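Local structure of UL18 protein (Human herpesvirus 5, 3D2U) at residues 88-91 with 92-96. The protein modulates host natural killer cell activity as a viral MHC class I homologue, engaging the inhibitory leukocyte receptor LILRB1. The protein carries 4 engineered substitutions. Numbering follows the deposited sequence.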
ATOM      1  N   LEU A  88      -9.797 -20.696  18.435  1.00 35.69           N
ATOM      2  CA  LEU A  88      -9.076 -19.431  18.531  1.00 37.30           C
ATOM      3  C   LEU A  88      -9.901 -18.151  18.572  1.00 35.49           C
ATOM      4  O   LEU A  88      -9.457 -17.157  19.151  1.00 36.63           O
ATOM      5  CB  LEU A  88      -8.082 -19.303  17.371  1.00 36.69           C
ATOM      6  CG  LEU A  88      -7.100 -20.420  17.017  1.00 38.45           C
ATOM      7  CD1 LEU A  88      -6.201 -19.934  15.879  1.00 28.67           C
ATOM      8  CD2 LEU A  88      -6.262 -20.806  18.213  1.00 34.03           C
ATOM      9  N   GLY A  89     -11.086 -18.158  17.967  1.00 34.46           N
ATOM     10  CA  GLY A  89     -11.874 -16.937  17.920  1.00 39.41           C
ATOM     11  C   GLY A  89     -11.061 -16.005  17.036  1.00 37.20           C
ATOM     12  O   GLY A  89     -10.123 -16.456  16.425  1.00 28.32           O
ATOM     13  N   TYR A  90     -11.383 -14.726  16.947  1.00 39.40           N
ATOM     14  CA  TYR A  90     -10.577 -13.849  16.106  1.00 39.32           C
ATOM     15  C   TYR A  90     -10.600 -12.450  16.679  1.00 33.08           C
ATOM     16  O   TYR A  90     -11.447 -12.134  17.499  1.00 35.54           O
ATOM     17  CB  TYR A  90     -11.113 -13.838  14.666  1.00 32.25           C
ATOM     18  CG  TYR A  90     -12.461 -13.178  14.530  1.00 45.14           C
ATOM     19  CD1 TYR A  90     -12.574 -11.845  14.123  1.00 37.26           C
ATOM     20  CD2 TYR A  90     -13.629 -13.873  14.848  1.00 36.88           C
ATOM     21  CE1 TYR A  90     -13.815 -11.228  14.034  1.00 38.57           C
ATOM     22  CE2 TYR A  90     -14.868 -13.262  14.766  1.00 42.43           C
ATOM     23  CZ  TYR A  90     -14.956 -11.941  14.360  1.00 34.90           C
ATOM     24  OH  TYR A  90     -16.188 -11.343  14.278  1.00 44.08           O
ATOM     25  N   ARG A  91      -9.662 -11.619  16.239  1.00 36.34           N
ATOM     26  CA  ARG A  91      -9.585 -10.246  16.700  1.00 33.81           C
ATOM     27  C   ARG A  91     -10.039  -9.268  15.610  1.00 41.95           C
ATOM     28  O   ARG A  91     -10.735  -8.291  15.888  1.00 31.93           O
ATOM     29  CB  ARG A  91      -8.155  -9.936  17.165  1.00 38.97           C
ATOM     30  CG  ARG A  91      -7.669 -10.819  18.327  1.00 46.38           C
ATOM     31  CD  ARG A  91      -8.587 -10.688  19.548  1.00 44.62           C
ATOM     32  NE  ARG A  91      -8.301 -11.649  20.616  1.00 38.74           N
ATOM     33  CZ  ARG A  91      -7.424 -11.459  21.595  1.00 41.49           C
ATOM     34  NH1 ARG A  91      -6.728 -10.335  21.654  1.00 42.75           N
ATOM     35  NH2 ARG A  91      -7.256 -12.390  22.528  1.00 41.06           N
ATOM     36  N   SER A  92      -9.672  -9.538  14.363  1.00 35.55           N
ATOM     37  CA  SER A  92     -10.064  -8.657  13.264  1.00 30.11           C
ATOM     38  C   SER A  92     -10.959  -9.357  12.250  1.00 41.93           C
ATOM     39  O   SER A  92     -11.964  -8.810  11.827  1.00 35.70           O
ATOM     40  CB  SER A  92      -8.822  -8.118  12.571  1.00 43.84           C
ATOM     41  OG  SER A  92      -7.988  -7.497  13.523  1.00 52.58           O
ATOM     42  N   GLN A  93     -10.588 -10.568  11.856  1.00 45.22           N
ATOM     43  CA  GLN A  93     -11.393 -11.326  10.912  1.00 33.94           C
ATOM     44  C   GLN A  93     -11.057 -12.802  11.025  1.00 42.16           C
ATOM     45  O   GLN A  93      -9.896 -13.186  11.140  1.00 32.45           O
ATOM     46  CB  GLN A  93     -11.156 -10.841   9.474  1.00 43.86           C
ATOM     47  CG  GLN A  93     -11.929 -11.630   8.426  1.00 24.65           C
ATOM     48  CD  GLN A  93     -11.642 -11.169   7.006  1.00 49.79           C
ATOM     49  OE1 GLN A  93     -10.540 -10.704   6.701  1.00 33.57           O
ATOM     50  NE2 GLN A  93     -12.625 -11.323   6.125  1.00 29.70           N
ATOM     51  N   SER A  94     -12.086 -13.633  11.012  1.00 28.55           N
ATOM     52  CA  SER A  94     -11.878 -15.062  11.093  1.00 37.59           C
ATOM     53  C   SER A  94     -11.578 -15.587   9.686  1.00 39.83           C
ATOM     54  O   SER A  94     -12.469 -16.125   9.023  1.00 33.47           O
ATOM     55  CB  SER A  94     -13.127 -15.733  11.676  1.00 48.31           C
ATOM     56  OG  SER A  94     -14.313 -15.265  11.042  1.00 39.44           O
ATOM     57  N   VAL A  95     -10.333 -15.394   9.237  1.00 33.31           N
ATOM     58  CA  VAL A  95      -9.860 -15.841   7.911  1.00 35.71           C
ATOM     59  C   VAL A  95      -8.615 -16.680   8.022  1.00 35.61           C
ATOM     60  O   VAL A  95      -7.696 -16.329   8.766  1.00 34.39           O
ATOM     61  CB  VAL A  95      -9.352 -14.704   6.978  1.00 43.70           C
ATOM     62  CG1 VAL A  95     -10.345 -14.401   5.905  1.00 51.87           C
ATOM     63  CG2 VAL A  95      -8.955 -13.482   7.784  1.00 28.28           C
ATOM     64  N   LEU A  96      -8.558 -17.766   7.264  1.00 34.46           N
ATOM     65  CA  LEU A  96      -7.348 -18.574   7.242  1.00 33.75           C
ATOM     66  C   LEU A  96      -6.773 -18.323   5.856  1.00 43.96           C
ATOM     67  O   LEU A  96      -7.473 -18.451   4.855  1.00 30.99           O
ATOM     68  CB  LEU A  96      -7.651 -20.065   7.426  1.00 39.58           C
ATOM     69  CG  LEU A  96      -6.447 -21.016   7.336  1.00 39.64           C
ATOM     70  CD1 LEU A  96      -5.481 -20.765   8.488  1.00 28.02           C
ATOM     71  CD2 LEU A  96      -6.932 -22.461   7.356  1.00 22.19           C
TER
HETATM   72  O   HOH W   1      -8.945  -5.438  16.128  1.00 44.98           O
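The ring of Y90 packs against the backbone of S92, Q93 and S94, a worked example of a turn in which one aromatic side chain lies against the chain that follows it. Van der Waals contact carries the pairing. Y90 CG lies between its own backbone N and carbonyl carbon (chi1 68°), which turns the ring toward the later residues. S94 N sits over one face, 3.6 Å from Y90 CG, and S94 CB approaches Y90 CD2 at 3.7 Å. The S92 carbonyl carbon, by contrast, meets the ring edge at Y90 CD1, 3.5 Å away, and Q93 N comes obliquely to within 3.3 Å of Y90 CD1.

Polar links within the turn are slight: a water lies within weak hydrogen-bonding range of R91 O (3.4 Å) and S92 OG (3.5 Å), and V95 N makes a weak 2.9 Å bond to Q93 O around the inverse gamma turn centred on S94. Further hydrogen bonds run to D120, OD2 accepting from R91 N and S92 N and OD1 from Q93 N, while S94 OG bonds to F11 O.

G89, with positive phi, is the first residue to leave helical geometry after helix 62-88, and the turn joins this alpha1 helix to the first alpha2 strand of the MHC class I platform, strand 95-104, which lies between strands 2-11 and 110-119.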